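Local coordinates for prolyl 4-hydroxylase (Phytophthora capsici LT1534, PDB 6IUQ), which probably hydroxylates proline residues of target proteins at a non-haem iron(II) centre, using 2-oxoglutarate and molecular oxygen as its relatives do, at residues G183-L188 with T197-M202; L171-E176 with R224-I229; I40-G45 with K201-V206. All blocks are in the same frame, centred on the assembly; numbering follows the deposited sequence.

The three contacts lie close together in the double-stranded beta-helix core, their centres about 9 to 12 Å apart. Contacts 2 and 3 belong to the same six-stranded antiparallel sheet, where strands 166-173 and 204-209 are neighbours; contact 3 lies at its edge strand 37-40, contact 2 in its interior. Contact 1 is a hairpin of the three-stranded sheet. In the chain, 40-45 comes first, then 171-176, the hairpin 183-188 and 197-202, the shared turn into 201-206, and finally 224-229. Contacts 1 and 3 both include K201 and M202, so the chain passes directly from one sheet to the other. Contacts 1 and 2 come near the iron, which is bound by H156, D158 and H215.

Contact 1. Residues G183-L188 with T197-M202; sequences GGEVQL and TVAPKM
V186 and V198 face each other as an antiparallel hydrogen-bonded pair, followed by Q187 and T197 as a non-hydrogen-bonded one with their CA atoms 4.4 Å apart. V198 N donates to V186 O (2.9 Å) and V186 N to V198 O (3.1 Å). Past this pair the strand pattern ends: G183 and G184 have positive phi, and P200, the centre of an inverse gamma turn, rests its CG 3.6 Å from G184 O. V186 and V198 lie alongside on one face, V186 CG1 3.7 Å from V198 CB, and L188 CD1 reaches obliquely to V198 CG2. On this face the side chain of V186 is about 7 Å from the bound Fe(II) ion. On the face of Q187 and T197, chi1 of -58° turns the threonine methyl opposite its own backbone N, where T197 CG2 meets E185 CB at 3.5 Å. There Q187 NE2 makes a weak bond to T197 OG1 (3.4 Å), while R216 holds Q187 OE1. The hairpin thus relies on its backbone pair and on hydrocarbon packing, the glutamine amide being positioned more by R216 than by the threonine.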
loop_
_atom_site.group_PDB
_atom_site.type_symbol
_atom_site.label_atom_id
_atom_site.label_comp_id
_atom_site.label_asym_id
_atom_site.label_seq_id
_atom_site.Cartn_x
_atom_site.Cartn_y
_atom_site.Cartn_z
ATOM N N GLY A 183 14.836 1.364 9.879
ATOM C CA GLY A 183 14.424 1.046 8.522
ATOM C C GLY A 183 12.981 0.583 8.487
ATOM O O GLY A 183 12.202 0.877 9.404
ATOM N N GLY A 184 12.630 -0.159 7.443
ATOM C CA GLY A 184 11.273 -0.639 7.272
ATOM C C GLY A 184 10.238 0.385 6.816
ATOM O O GLY A 184 9.037 0.086 6.831
ATOM N N GLU A 185 10.682 1.576 6.412
ATOM C CA GLU A 185 9.761 2.580 5.891
ATOM C C GLU A 185 9.133 2.123 4.581
ATOM O O GLU A 185 9.712 1.317 3.830
ATOM C CB GLU A 185 10.453 3.927 5.651
ATOM C CG GLU A 185 11.171 4.540 6.845
ATOM C CD GLU A 185 12.662 4.236 6.855
ATOM O OE1 GLU A 185 13.059 3.160 6.350
ATOM O OE2 GLU A 185 13.437 5.076 7.372
ATOM N N VAL A 186 7.942 2.644 4.313
ATOM C CA VAL A 186 7.346 2.481 3.007
ATOM C C VAL A 186 7.673 3.753 2.248
ATOM O O VAL A 186 7.513 4.856 2.776
ATOM C CB VAL A 186 5.823 2.214 3.070
ATOM C CG1 VAL A 186 5.094 3.332 3.786
ATOM C CG2 VAL A 186 5.242 1.996 1.656
ATOM N N GLN A 187 8.221 3.589 1.044
ATOM C CA GLN A 187 8.528 4.719 0.180
ATOM C C GLN A 187 7.488 4.764 -0.924
ATOM O O GLN A 187 7.322 3.798 -1.678
ATOM C CB GLN A 187 9.946 4.615 -0.402
ATOM C CG GLN A 187 10.399 5.848 -1.191
ATOM C CD GLN A 187 11.905 5.845 -1.499
ATOM O OE1 GLN A 187 12.451 4.869 -2.000
ATOM N NE2 GLN A 187 12.572 6.933 -1.171
ATOM N N LEU A 188 6.772 5.884 -0.990
ATOM C CA LEU A 188 5.730 6.105 -1.973
ATOM C C LEU A 188 6.287 6.927 -3.112
ATOM O O LEU A 188 7.128 7.801 -2.889
ATOM C CB LEU A 188 4.528 6.835 -1.353
ATOM C CG LEU A 188 3.975 6.285 -0.033
ATOM C CD1 LEU A 188 2.955 7.261 0.562
ATOM C CD2 LEU A 188 3.358 4.913 -0.219
ATOM N N THR A 197 8.771 9.193 2.039
ATOM C CA THR A 197 9.193 8.108 2.899
ATOM C C THR A 197 8.461 8.204 4.232
ATOM O O THR A 197 8.482 9.237 4.897
ATOM C CB THR A 197 10.700 8.125 3.083
ATOM O OG1 THR A 197 11.293 8.037 1.784
ATOM C CG2 THR A 197 11.157 6.924 3.913
ATOM N N VAL A 198 7.787 7.117 4.585
ATOM C CA VAL A 198 6.897 7.071 5.729
ATOM C C VAL A 198 7.381 6.027 6.740
ATOM O O VAL A 198 7.391 4.829 6.452
ATOM C CB VAL A 198 5.444 6.740 5.278
ATOM C CG1 VAL A 198 4.480 6.809 6.460
ATOM C CG2 VAL A 198 5.016 7.702 4.168
ATOM N N ALA A 199 7.803 6.480 7.913
ATOM C CA ALA A 199 8.294 5.573 8.944
ATOM C C ALA A 199 7.156 4.701 9.456
ATOM O O ALA A 199 6.030 5.168 9.584
ATOM C CB ALA A 199 8.933 6.370 10.094
ATOM N N PRO A 200 7.435 3.432 9.757
ATOM C CA PRO A 200 6.368 2.546 10.237
ATOM C C PRO A 200 6.113 2.682 11.751
ATOM O O PRO A 200 6.261 1.726 12.505
ATOM C CB PRO A 200 6.906 1.159 9.892
ATOM C CG PRO A 200 8.384 1.315 10.109
ATOM C CD PRO A 200 8.722 2.725 9.651
ATOM N N LYS A 201 5.722 3.873 12.186
ATOM C CA LYS A 201 5.495 4.108 13.604
ATOM C C LYS A 201 4.253 3.412 14.132
ATOM O O LYS A 201 3.271 3.223 13.408
ATOM C CB LYS A 201 5.400 5.604 13.872
ATOM C CG LYS A 201 6.690 6.290 13.528
ATOM C CD LYS A 201 6.711 7.739 13.921
ATOM C CE LYS A 201 8.169 8.230 13.891
ATOM N NZ LYS A 201 8.267 9.673 13.568
HETATM N N MSE A 202 4.340 3.012 15.398
HETATM C CA MSE A 202 3.258 2.416 16.152
HETATM C C MSE A 202 1.970 3.222 15.981
HETATM O O MSE A 202 1.969 4.443 16.158
HETATM C CB MSE A 202 3.650 2.337 17.639
HETATM C CG MSE A 202 2.580 1.808 18.605
HETATM SE SE MSE A 202 2.018 -0.009 18.219
HETATM C CE MSE A 202 1.729 -0.731 20.016
#

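Contact 2. Residues L171-E176 with R224-I229; sequences LLYLNE and RYVLTI
Y173 and R224 meet because Y173 CG stands beside its backbone N, opposite the carbonyl carbon (chi1 -69°), which directs the ring towards R224, while the arginine runs extended from CG to NE, its CG opposite the backbone N (chi1 -178°). Y173 CE1 comes over one face of the guanidinium, 3.4 Å from R224 NH2, with the two planes 56° apart. A water in both planes joins their edges, 2.7 Å from Y173 OH and accepting from R224 NH2 at 3.0 Å. R224 NE makes a weak bond to G184 O. Alongside the ring, V226 CG2 touches Y173 CE1 at 3.5 Å, and farther along the same face L171 CD2 packs against T228. The side chain of L171 is about 6 Å from the bound Fe(II) ion. Beyond the regular strand pairing, N175 continues the link with its side chain: N175 OD1 takes the N-H of Y225 (2.9 Å) on a lone pair in the amide plane, and N175 ND2 donates to P200 O, so both ends of the amide are bonded and its rotation is fixed. L172 and L227 form a hydrogen-bonded pair, L172 N to L227 O at 2.8 Å and L227 N to L172 O at 2.9 Å. These are adjacent antiparallel strands from the interior of the larger sheet of the double-stranded beta-helix of 2-oxoglutarate-dependent oxygenases.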
loop_
_atom_site.group_PDB
_atom_site.type_symbol
_atom_site.label_atom_id
_atom_site.label_comp_id
_atom_site.label_asym_id
_atom_site.label_seq_id
_atom_site.Cartn_x
_atom_site.Cartn_y
_atom_site.Cartn_z
ATOM N N LEU A 171 -2.666 0.265 5.582
ATOM C CA LEU A 171 -1.562 -0.279 6.361
ATOM C C LEU A 171 -1.609 0.227 7.798
ATOM O O LEU A 171 -1.659 1.430 8.031
ATOM C CB LEU A 171 -0.227 0.086 5.703
ATOM C CG LEU A 171 0.041 -0.518 4.308
ATOM C CD1 LEU A 171 1.220 0.138 3.649
ATOM C CD2 LEU A 171 0.341 -1.990 4.433
ATOM N N LEU A 172 -1.607 -0.691 8.756
ATOM C CA LEU A 172 -1.463 -0.338 10.159
ATOM C C LEU A 172 -0.110 -0.787 10.687
ATOM O O LEU A 172 0.193 -1.989 10.721
ATOM C CB LEU A 172 -2.570 -0.956 11.010
ATOM C CG LEU A 172 -2.392 -0.775 12.532
ATOM C CD1 LEU A 172 -2.227 0.670 12.963
ATOM C CD2 LEU A 172 -3.542 -1.415 13.297
ATOM N N TYR A 173 0.699 0.188 11.096
ATOM C CA TYR A 173 2.042 -0.084 11.587
ATOM C C TYR A 173 2.059 -0.194 13.114
ATOM O O TYR A 173 1.330 0.511 13.820
ATOM C CB TYR A 173 3.019 0.994 11.094
ATOM C CG TYR A 173 3.232 0.895 9.597
ATOM C CD1 TYR A 173 3.817 -0.239 9.045
ATOM C CD2 TYR A 173 2.806 1.903 8.738
ATOM C CE1 TYR A 173 4.000 -0.360 7.688
ATOM C CE2 TYR A 173 2.977 1.793 7.376
ATOM C CZ TYR A 173 3.582 0.657 6.858
ATOM O OH TYR A 173 3.766 0.511 5.512
ATOM N N LEU A 174 2.901 -1.092 13.611
ATOM C CA LEU A 174 2.833 -1.517 14.994
ATOM C C LEU A 174 4.219 -1.740 15.593
ATOM O O LEU A 174 4.460 -2.748 16.250
ATOM C CB LEU A 174 1.997 -2.794 15.099
ATOM C CG LEU A 174 0.501 -2.664 14.791
ATOM C CD1 LEU A 174 -0.184 -4.005 14.703
ATOM C CD2 LEU A 174 -0.186 -1.837 15.851
ATOM N N ASN A 175 5.124 -0.793 15.363
ATOM C CA ASN A 175 6.479 -0.883 15.896
ATOM C C ASN A 175 6.743 0.239 16.904
ATOM O O ASN A 175 6.923 1.402 16.521
ATOM C CB ASN A 175 7.490 -0.846 14.744
ATOM C CG ASN A 175 7.076 -1.757 13.584
ATOM O OD1 ASN A 175 7.095 -2.996 13.698
ATOM N ND2 ASN A 175 6.669 -1.145 12.471
ATOM N N GLU A 176 6.748 -0.091 18.194
ATOM C CA GLU A 176 6.848 0.958 19.214
ATOM C C GLU A 176 8.273 1.449 19.410
ATOM O O GLU A 176 9.221 0.668 19.438
ATOM C CB GLU A 176 6.274 0.490 20.551
ATOM C CG GLU A 176 5.194 1.451 21.050
ATOM C CD GLU A 176 4.896 1.319 22.521
ATOM O OE1 GLU A 176 4.568 0.196 22.965
ATOM O OE2 GLU A 176 4.971 2.349 23.232
ATOM N N ARG A 224 9.733 -6.117 12.435
ATOM C CA ARG A 224 8.733 -5.195 11.898
ATOM C C ARG A 224 7.414 -5.932 11.707
ATOM O O ARG A 224 7.342 -6.912 10.960
ATOM C CB ARG A 224 9.212 -4.587 10.563
ATOM C CG ARG A 224 8.289 -3.544 9.880
ATOM C CD ARG A 224 8.707 -3.398 8.401
ATOM N NE ARG A 224 8.191 -2.239 7.667
ATOM C CZ ARG A 224 7.293 -2.325 6.684
ATOM N NH1 ARG A 224 6.802 -3.513 6.341
ATOM N NH2 ARG A 224 6.881 -1.230 6.039
ATOM N N TYR A 225 6.381 -5.468 12.401
ATOM C CA TYR A 225 5.029 -5.985 12.216
ATOM C C TYR A 225 4.187 -4.974 11.463
ATOM O O TYR A 225 4.293 -3.763 11.699
ATOM C CB TYR A 225 4.362 -6.288 13.550
ATOM C CG TYR A 225 4.729 -7.602 14.194
ATOM C CD1 TYR A 225 4.057 -8.775 13.858
ATOM C CD2 TYR A 225 5.715 -7.670 15.168
ATOM C CE1 TYR A 225 4.373 -9.974 14.458
ATOM C CE2 TYR A 225 6.038 -8.869 15.778
ATOM C CZ TYR A 225 5.362 -10.015 15.422
ATOM O OH TYR A 225 5.672 -11.218 16.028
ATOM N N VAL A 226 3.353 -5.472 10.554
ATOM C CA VAL A 226 2.403 -4.623 9.864
ATOM C C VAL A 226 1.097 -5.375 9.619
ATOM O O VAL A 226 1.090 -6.569 9.338
ATOM C CB VAL A 226 2.982 -4.088 8.531
ATOM C CG1 VAL A 226 3.450 -5.233 7.634
ATOM C CG2 VAL A 226 1.950 -3.227 7.831
ATOM N N LEU A 227 -0.019 -4.678 9.763
ATOM C CA LEU A 227 -1.321 -5.257 9.464
ATOM C C LEU A 227 -1.828 -4.596 8.199
ATOM O O LEU A 227 -1.854 -3.379 8.105
ATOM C CB LEU A 227 -2.276 -5.056 10.648
ATOM C CG LEU A 227 -3.739 -5.488 10.599
ATOM C CD1 LEU A 227 -4.196 -5.812 12.037
ATOM C CD2 LEU A 227 -4.634 -4.414 9.987
ATOM N N THR A 228 -2.211 -5.392 7.210
ATOM C CA THR A 228 -2.692 -4.838 5.950
ATOM C C THR A 228 -4.149 -5.181 5.695
ATOM O O THR A 228 -4.539 -6.322 5.809
ATOM C CB THR A 228 -1.865 -5.349 4.758
ATOM O OG1 THR A 228 -0.480 -5.120 5.010
ATOM C CG2 THR A 228 -2.280 -4.634 3.470
ATOM N N ILE A 229 -4.944 -4.180 5.347
ATOM C CA ILE A 229 -6.303 -4.398 4.878
ATOM C C ILE A 229 -6.425 -3.882 3.446
ATOM O O ILE A 229 -6.026 -2.747 3.142
ATOM C CB ILE A 229 -7.339 -3.678 5.768
ATOM C CG1 ILE A 229 -7.245 -4.156 7.215
ATOM C CG2 ILE A 229 -8.738 -3.891 5.242
ATOM C CD1 ILE A 229 -8.072 -3.308 8.190
HETATM O O HOH W 1 4.560 -1.790 4.300
#

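Contact 3. Residues I40-G45 with K201-V206; sequences IDDCFG and KMDRVV
D203 meets a row of backbone N-H groups from C43 to G45 and accepts from all three. Its carbonyl takes C43 N (O to N, 3.1 Å) in the carbonyl plane, and its carboxylate takes the next two: F44 N reaches D203 OD1 at 2.9 Å on the syn lone pair, and G45 N reaches D203 OD2 at 2.8 Å, somewhat out of the carboxylate plane. With CG opposite the backbone N (chi1 -162°), the carboxylate is carried across to this loop, and OD1 also lies at the edge of the F44 ring. Two waters bridge the segments. One donates to both D203 OD2 and D42 OD1, bridging carboxylates whose like charges it probably eases; the other accepts from D42 N and donates to the carbonyl of M202, a selenomethionine. The carbonyls of D42 and C43 are in turn taken by R19. Nearer the solvent, R204 grips D41 side-on, NE at 2.7 Å and NH2 at 3.0 Å both converging on D41 OD1, a salt bridge in which NH2 adds only a weak bond to OD2. R204 NH1 hydrogen-bonds to A199 O, so the guanidinium is held from two directions. I40 and V205 satisfy one another, I40 N to V205 O at 2.7 Å and V205 N to I40 O at 2.8 Å, and V205 CG2 packs against C43 CB at 3.6 Å. G45 is the N-cap of helix 46-61, whose helix dipole may further favour the nearby D203 carboxylate. D203, within the type II turn K201 to R204, thus joins the edge pairing of strands 37-40 and 204-209, in the larger sheet of the double-stranded beta-helix, to the start of helix 46-61.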
loop_
_atom_site.group_PDB
_atom_site.type_symbol
_atom_site.label_atom_id
_atom_site.label_comp_id
_atom_site.label_asym_id
_atom_site.label_seq_id
_atom_site.Cartn_x
_atom_site.Cartn_y
_atom_site.Cartn_z
ATOM N N ILE A 40 -2.159 8.729 8.731
ATOM C CA ILE A 40 -2.913 9.049 9.938
ATOM C C ILE A 40 -2.188 8.551 11.186
ATOM O O ILE A 40 -2.072 7.341 11.401
ATOM C CB ILE A 40 -4.313 8.426 9.925
ATOM C CG1 ILE A 40 -4.914 8.455 8.521
ATOM C CG2 ILE A 40 -5.229 9.135 10.935
ATOM C CD1 ILE A 40 -6.320 7.920 8.480
ATOM N N ASP A 41 -1.699 9.479 12.001
ATOM C CA ASP A 41 -0.989 9.127 13.217
ATOM C C ASP A 41 -1.964 8.897 14.357
ATOM O O ASP A 41 -3.034 9.508 14.395
ATOM C CB ASP A 41 0.013 10.217 13.590
ATOM C CG ASP A 41 1.251 10.196 12.699
ATOM O OD1 ASP A 41 1.865 9.117 12.546
ATOM O OD2 ASP A 41 1.597 11.254 12.146
ATOM N N ASP A 42 -1.580 7.990 15.255
ATOM C CA ASP A 42 -2.332 7.640 16.455
ATOM C C ASP A 42 -3.803 7.342 16.152
ATOM O O ASP A 42 -4.718 7.840 16.803
ATOM C CB ASP A 42 -2.176 8.757 17.501
ATOM C CG ASP A 42 -0.722 8.991 17.863
ATOM O OD1 ASP A 42 -0.081 8.063 18.414
ATOM O OD2 ASP A 42 -0.201 10.096 17.586
ATOM N N CYS A 43 -4.016 6.496 15.158
ATOM C CA CYS A 43 -5.343 6.275 14.615
ATOM C C CYS A 43 -6.238 5.469 15.579
ATOM O O CYS A 43 -7.319 5.919 15.925
ATOM C CB CYS A 43 -5.207 5.586 13.250
ATOM S SG CYS A 43 -6.749 5.276 12.389
ATOM N N PHE A 44 -5.784 4.304 16.037
ATOM C CA PHE A 44 -6.604 3.467 16.912
ATOM C C PHE A 44 -6.489 3.874 18.378
ATOM O O PHE A 44 -7.382 3.589 19.183
ATOM C CB PHE A 44 -6.227 1.983 16.770
ATOM C CG PHE A 44 -6.632 1.376 15.458
ATOM C CD1 PHE A 44 -5.882 1.598 14.314
ATOM C CD2 PHE A 44 -7.775 0.587 15.367
ATOM C CE1 PHE A 44 -6.266 1.039 13.077
ATOM C CE2 PHE A 44 -8.175 0.016 14.138
ATOM C CZ PHE A 44 -7.418 0.245 12.994
ATOM N N GLY A 45 -5.392 4.541 18.721
ATOM C CA GLY A 45 -5.080 4.819 20.110
ATOM C C GLY A 45 -4.101 3.767 20.595
ATOM O O GLY A 45 -4.075 2.638 20.093
ATOM N N LYS A 201 5.722 3.873 12.186
ATOM C CA LYS A 201 5.495 4.108 13.604
ATOM C C LYS A 201 4.253 3.412 14.132
ATOM O O LYS A 201 3.271 3.223 13.408
ATOM C CB LYS A 201 5.400 5.604 13.872
ATOM C CG LYS A 201 6.690 6.290 13.528
ATOM C CD LYS A 201 6.711 7.739 13.921
ATOM C CE LYS A 201 8.169 8.230 13.891
ATOM N NZ LYS A 201 8.267 9.673 13.568
HETATM N N MSE A 202 4.340 3.012 15.398
HETATM C CA MSE A 202 3.258 2.416 16.152
HETATM C C MSE A 202 1.970 3.222 15.981
HETATM O O MSE A 202 1.969 4.443 16.158
HETATM C CB MSE A 202 3.650 2.337 17.639
HETATM C CG MSE A 202 2.580 1.808 18.605
HETATM SE SE MSE A 202 2.018 -0.009 18.219
HETATM C CE MSE A 202 1.729 -0.731 20.016
ATOM N N ASP A 203 0.895 2.532 15.611
ATOM C CA ASP A 203 -0.439 3.115 15.535
ATOM C C ASP A 203 -0.543 4.172 14.426
ATOM O O ASP A 203 -1.413 5.048 14.450
ATOM C CB ASP A 203 -0.844 3.703 16.890
ATOM C CG ASP A 203 -2.333 3.909 17.000
ATOM O OD1 ASP A 203 -3.064 3.219 16.250
ATOM O OD2 ASP A 203 -2.777 4.764 17.811
ATOM N N ARG A 204 0.337 4.071 13.439
ATOM C CA ARG A 204 0.226 4.885 12.239
ATOM C C ARG A 204 -0.485 4.118 11.131
ATOM O O ARG A 204 -0.165 2.964 10.859
ATOM C CB ARG A 204 1.608 5.332 11.764
ATOM C CG ARG A 204 1.606 5.939 10.377
ATOM C CD ARG A 204 2.980 6.482 10.050
ATOM N NE ARG A 204 3.207 7.798 10.642
ATOM C CZ ARG A 204 4.363 8.453 10.593
ATOM N NH1 ARG A 204 5.432 7.906 10.001
ATOM N NH2 ARG A 204 4.453 9.659 11.141
ATOM N N VAL A 205 -1.442 4.778 10.492
ATOM C CA VAL A 205 -2.185 4.208 9.378
ATOM C C VAL A 205 -1.812 4.917 8.068
ATOM O O VAL A 205 -1.808 6.153 8.005
ATOM C CB VAL A 205 -3.731 4.308 9.611
ATOM C CG1 VAL A 205 -4.491 4.063 8.332
ATOM C CG2 VAL A 205 -4.174 3.329 10.668
ATOM N N VAL A 206 -1.475 4.145 7.036
ATOM C CA VAL A 206 -1.306 4.703 5.693
ATOM C C VAL A 206 -2.396 4.136 4.787
ATOM O O VAL A 206 -2.633 2.931 4.780
ATOM C CB VAL A 206 0.073 4.391 5.089
ATOM C CG1 VAL A 206 0.248 5.138 3.753
ATOM C CG2 VAL A 206 1.187 4.768 6.044
HETATM O O HOH W 2 -1.313 6.030 19.646
HETATM O O HOH W 3 0.965 7.013 15.329
#